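Local atomic coordinates of sorbitol-6-phosphate dehydrogenase (PDB entry 5O3Z), a protein that catalyses the NAD-dependent, reversible oxidation of sorbitol 6-phosphate at carbon 2 to fructose 6-phosphate, as a tetrameric member of the short-chain dehydrogenase/reductase family. Residues Phe104-Thr107 / Asp108-Ser112; Pro217-Val220 / Asp221-Pro224. One frame throughout, in Å; residues are numbered along the deposited sequence.

Contact 1 of 2, residues Phe104-Thr107 / Asp108-Ser112; sequences FRLT and DFDLS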
loop_
_atom_site.group_PDB
_atom_site.type_symbol
_atom_site.label_atom_id
_atom_site.label_comp_id
_atom_site.label_asym_id
_atom_site.label_seq_id
_atom_site.Cartn_x
_atom_site.Cartn_y
_atom_site.Cartn_z
ATOM N N PHE A 104 4.370 -15.977 23.317
ATOM C CA PHE A 104 4.415 -16.610 21.981
ATOM C C PHE A 104 5.717 -17.331 21.945
ATOM O O PHE A 104 6.717 -16.760 22.306
ATOM C CB PHE A 104 4.309 -15.573 20.826
ATOM C CG PHE A 104 3.965 -16.187 19.489
ATOM C CD1 PHE A 104 4.861 -17.044 18.844
ATOM C CD2 PHE A 104 2.742 -15.928 18.874
ATOM C CE1 PHE A 104 4.538 -17.627 17.642
ATOM C CE2 PHE A 104 2.434 -16.520 17.672
ATOM C CZ PHE A 104 3.322 -17.373 17.062
ATOM N N ARG A 105 5.717 -18.582 21.499
ATOM C CA ARG A 105 6.900 -19.453 21.659
ATOM C C ARG A 105 7.786 -19.399 20.458
ATOM O O ARG A 105 7.287 -19.418 19.367
ATOM C CB ARG A 105 6.446 -20.890 21.802
ATOM C CG ARG A 105 5.686 -21.164 23.076
ATOM C CD ARG A 105 4.756 -22.323 22.825
ATOM N NE ARG A 105 5.007 -23.353 23.803
ATOM C CZ ARG A 105 4.619 -24.615 23.657
ATOM N NH1 ARG A 105 3.898 -25.009 22.580
ATOM N NH2 ARG A 105 4.922 -25.479 24.609
ATOM N N LEU A 106 9.091 -19.458 20.668
ATOM C CA LEU A 106 10.045 -19.485 19.595
ATOM C C LEU A 106 9.911 -20.680 18.676
ATOM O O LEU A 106 10.107 -20.563 17.480
ATOM C CB LEU A 106 11.486 -19.397 20.149
ATOM C CG LEU A 106 12.581 -19.417 19.089
ATOM C CD1 LEU A 106 12.367 -18.355 17.978
ATOM C CD2 LEU A 106 13.970 -19.243 19.700
ATOM N N THR A 107 9.620 -21.849 19.231
ATOM C CA THR A 107 9.423 -23.042 18.403
ATOM C C THR A 107 8.353 -22.825 17.361
ATOM O O THR A 107 8.571 -23.164 16.192
ATOM C CB THR A 107 9.046 -24.313 19.219
ATOM O OG1 THR A 107 8.069 -23.996 20.220
ATOM C CG2 THR A 107 10.317 -24.930 19.805
ATOM N N ASP A 108 7.255 -22.203 17.773
ATOM C CA ASP A 108 6.116 -21.923 16.858
ATOM C C ASP A 108 6.458 -20.853 15.851
ATOM O O ASP A 108 6.080 -20.948 14.678
ATOM C CB ASP A 108 4.879 -21.444 17.602
ATOM C CG ASP A 108 4.189 -22.532 18.391
ATOM O OD1 ASP A 108 4.322 -23.728 18.072
ATOM O OD2 ASP A 108 3.504 -22.172 19.339
ATOM N N PHE A 109 7.178 -19.813 16.295
ATOM C CA PHE A 109 7.545 -18.722 15.418
ATOM C C PHE A 109 8.441 -19.306 14.355
ATOM O O PHE A 109 8.274 -19.107 13.159
ATOM C CB PHE A 109 8.304 -17.650 16.191
ATOM C CG PHE A 109 8.575 -16.429 15.365
ATOM C CD1 PHE A 109 7.578 -15.490 15.216
ATOM C CD2 PHE A 109 9.784 -16.245 14.741
ATOM C CE1 PHE A 109 7.825 -14.341 14.500
ATOM C CE2 PHE A 109 10.003 -15.155 13.967
ATOM C CZ PHE A 109 9.016 -14.218 13.828
ATOM N N ASP A 110 9.411 -20.082 14.810
ATOM C CA ASP A 110 10.286 -20.796 13.900
ATOM C C ASP A 110 9.586 -21.726 12.910
ATOM O O ASP A 110 9.944 -21.720 11.724
ATOM C CB ASP A 110 11.343 -21.609 14.659
ATOM C CG ASP A 110 12.669 -20.862 14.794
ATOM O OD1 ASP A 110 13.226 -20.372 13.772
ATOM O OD2 ASP A 110 13.152 -20.771 15.938
ATOM N N LEU A 111 8.657 -22.546 13.411
ATOM C CA LEU A 111 7.896 -23.459 12.564
ATOM C C LEU A 111 7.099 -22.664 11.523
ATOM O O LEU A 111 7.185 -22.894 10.339
ATOM C CB LEU A 111 6.974 -24.307 13.442
ATOM C CG LEU A 111 6.302 -25.542 12.801
ATOM C CD1 LEU A 111 7.291 -26.540 12.184
ATOM C CD2 LEU A 111 5.453 -26.206 13.884
ATOM N N SER A 112 6.384 -21.647 11.980
ATOM C CA SER A 112 5.711 -20.750 11.004
ATOM C C SER A 112 6.617 -20.328 9.871
ATOM O O SER A 112 6.221 -20.441 8.697
ATOM C CB SER A 112 5.067 -19.529 11.676
ATOM O OG SER A 112 4.390 -18.759 10.649
#
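Leu-106 O takes the amide N of Asp-110 at 2.8 Å, and one residue on Thr-107 O takes Leu-111 N in the same way. The series begins with the N-cap residue Arg-105, whose carbonyl O receives Phe-109 N at 3.1 Å; Asp-108 N adds a weak bond to the same oxygen. These are the first turns of helix 106-133, the long helix that follows strand 88-91 in the Rossmann-type fold of this family. Across the subunit boundary, the ring of Phe-109 stacks on Phe-121 of the second subunit, and Arg-125 of that subunit donates to Phe-104 O.

Among the apolar groups, the Phe-104 ring lies against the first turn. With CG anti to the backbone N (chi1 -164°), its edge carries CE1 to 3.7 Å from Phe-109 N, which sits near the ring plane. The same CE1 meets Phe-109 CB at 4.0 Å. Asp-108 meets this ring through its CB, 3.8 Å from Phe-104 CE1, in an approach that is neither face nor edge; its carboxylate plane is turned 88° from that of the ring.

The charged side chains meet more loosely. Arg-105 passes its CD 3.7 Å from Asp-108 OD2, while NH1 stays 4.3 Å from that oxygen, beyond a salt bridge, so any attraction is probably modest. On another side of the helix, Asp-110 OD2 comes to 3.3 Å from Leu-106 CD1, a carboxylate oxygen against a methyl group.

Contact 2 of 2, residues Pro217-Val220 / Asp221-Pro224; sequences PYYV and DKVP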
loop_
_atom_site.group_PDB
_atom_site.type_symbol
_atom_site.label_atom_id
_atom_site.label_comp_id
_atom_site.label_asym_id
_atom_site.label_seq_id
_atom_site.Cartn_x
_atom_site.Cartn_y
_atom_site.Cartn_z
ATOM N N PRO A 217 -20.923 -15.582 12.173
ATOM C CA PRO A 217 -21.552 -14.250 12.081
ATOM C C PRO A 217 -20.636 -13.104 12.379
ATOM O O PRO A 217 -20.630 -12.121 11.659
ATOM C CB PRO A 217 -22.641 -14.300 13.163
ATOM C CG PRO A 217 -23.088 -15.732 13.113
ATOM C CD PRO A 217 -21.828 -16.553 12.839
ATOM N N TYR A 218 -19.884 -13.207 13.455
ATOM C CA TYR A 218 -18.909 -12.205 13.756
ATOM C C TYR A 218 -17.935 -11.925 12.577
ATOM O O TYR A 218 -17.613 -10.756 12.296
ATOM C CB TYR A 218 -18.124 -12.607 15.001
ATOM C CG TYR A 218 -17.020 -11.659 15.323
ATOM C CD1 TYR A 218 -17.287 -10.465 15.978
ATOM C CD2 TYR A 218 -15.718 -11.914 14.920
ATOM C CE1 TYR A 218 -16.275 -9.584 16.270
ATOM C CE2 TYR A 218 -14.712 -11.025 15.197
ATOM C CZ TYR A 218 -14.998 -9.882 15.885
ATOM O OH TYR A 218 -13.989 -9.011 16.151
ATOM N N TYR A 219 -17.448 -12.962 11.891
ATOM C CA TYR A 219 -16.436 -12.714 10.859
ATOM C C TYR A 219 -17.091 -12.335 9.532
ATOM O O TYR A 219 -16.564 -11.530 8.769
ATOM C CB TYR A 219 -15.430 -13.876 10.745
ATOM C CG TYR A 219 -14.372 -13.883 11.855
ATOM C CD1 TYR A 219 -13.466 -12.819 11.988
ATOM C CD2 TYR A 219 -14.285 -14.941 12.767
ATOM C CE1 TYR A 219 -12.510 -12.811 12.981
ATOM C CE2 TYR A 219 -13.317 -14.953 13.769
ATOM C CZ TYR A 219 -12.432 -13.891 13.861
ATOM O OH TYR A 219 -11.492 -13.867 14.853
ATOM N N VAL A 220 -18.275 -12.867 9.279
ATOM C CA VAL A 220 -19.060 -12.492 8.116
ATOM C C VAL A 220 -19.327 -10.998 8.071
ATOM O O VAL A 220 -19.191 -10.368 7.026
ATOM C CB VAL A 220 -20.411 -13.229 8.104
ATOM C CG1 VAL A 220 -21.387 -12.586 7.122
ATOM C CG2 VAL A 220 -20.219 -14.696 7.718
ATOM N N ASP A 221 -19.699 -10.438 9.205
ATOM C CA ASP A 221 -20.130 -9.063 9.260
ATOM C C ASP A 221 -18.942 -8.128 9.043
ATOM O O ASP A 221 -19.135 -6.981 8.701
ATOM C CB ASP A 221 -20.928 -8.817 10.576
ATOM C CG ASP A 221 -20.870 -7.388 11.075
ATOM O OD1 ASP A 221 -19.890 -7.038 11.782
ATOM O OD2 ASP A 221 -21.824 -6.628 10.832
ATOM N N LYS A 222 -17.719 -8.625 9.179
ATOM C CA LYS A 222 -16.560 -7.848 8.763
ATOM C C LYS A 222 -16.382 -7.765 7.256
ATOM O O LYS A 222 -15.671 -6.890 6.802
ATOM C CB LYS A 222 -15.279 -8.374 9.435
ATOM C CG LYS A 222 -15.157 -8.006 10.911
ATOM C CD LYS A 222 -13.933 -8.680 11.541
ATOM C CE LYS A 222 -12.725 -7.758 11.627
ATOM N NZ LYS A 222 -12.843 -6.872 12.821
ATOM N N VAL A 223 -17.005 -8.634 6.468
ATOM C CA VAL A 223 -16.769 -8.655 5.034
ATOM C C VAL A 223 -17.816 -7.749 4.345
ATOM O O VAL A 223 -18.980 -7.916 4.578
ATOM C CB VAL A 223 -16.864 -10.100 4.503
ATOM C CG1 VAL A 223 -16.461 -10.190 3.012
ATOM C CG2 VAL A 223 -15.970 -11.021 5.320
ATOM N N PRO A 224 -17.421 -6.809 3.483
ATOM C CA PRO A 224 -18.502 -6.074 2.787
ATOM C C PRO A 224 -19.491 -7.001 2.018
ATOM O O PRO A 224 -20.712 -6.879 2.223
ATOM C CB PRO A 224 -17.742 -5.164 1.869
ATOM C CG PRO A 224 -16.559 -4.813 2.698
ATOM C CD PRO A 224 -16.132 -6.092 3.354
#
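A type I beta turn from Val-220 to Val-223 takes over at the last residue of the short helix 215-220 and leads its chain into the loop before helix 231-242. Val-220 O receives Val-223 N at 2.8 Å, closing the turn; the N-H points well at the oxygen (158°), yet the donor stands above the carbonyl plane, 53° out of it, and does not lie on a lone pair. One helical bond comes just before it, from Asp-221 N to Pro-217 O at 3.1 Å. Lys-222 N reaches back only weakly, to Tyr-219 O. That oxygen also has the CG2 methyl of Val-223 3.5 Å away, so the valine folds in against the last helical carbonyls.

The side chains of Tyr-218, Tyr-219 and Lys-222 run the same way. Tyr-218 sets the edge of its ring on its neighbour, CD2 standing 3.7 Å above the centre of the Tyr-219 ring. Lys-222 lies alongside both tyrosines, its CD 4.2 Å from Tyr-219 CD1. The lysine chain then bends at chi3 (98°) and again at chi4, which leaves NZ 4.1 Å from Tyr-218 OH. Tyr-218 O, with Lys-222 CG as its nearest side-chain neighbour across the contact, is buried and has no hydrogen-bonding partner in the model.

Tyr-218 and Tyr-219 both lean on Leu-208 of helix 201-208, with Tyr-204 also against Tyr-219. Lys-226 donates to Val-223 O as the loop continues, and Val-223 and Pro-224 pack on Tyr-248 and Leu-174 of the third subunit, respectively, before the chain enters helix 231-242.

In the fold
Contact 1 comes first along the chain, at the start of helix 106-133, and contact 2 follows more than a hundred residues later, where helix 215-220 runs out. Their centres are 29 Å apart and their nearest atoms about 14 Å, so they do not touch. They share no helix; strands 139-145 and 182-188 of the seven-stranded parallel sheet come between them in sequence. Both lie well out from the middle of the chain, with centres about 20 and 23 Å from it. Each meets a different partner in the tetramer: residues 104-112 adjoin the second subunit, while Val-223 and Pro-224 adjoin the third, so two local backbone features border separate subunit interfaces.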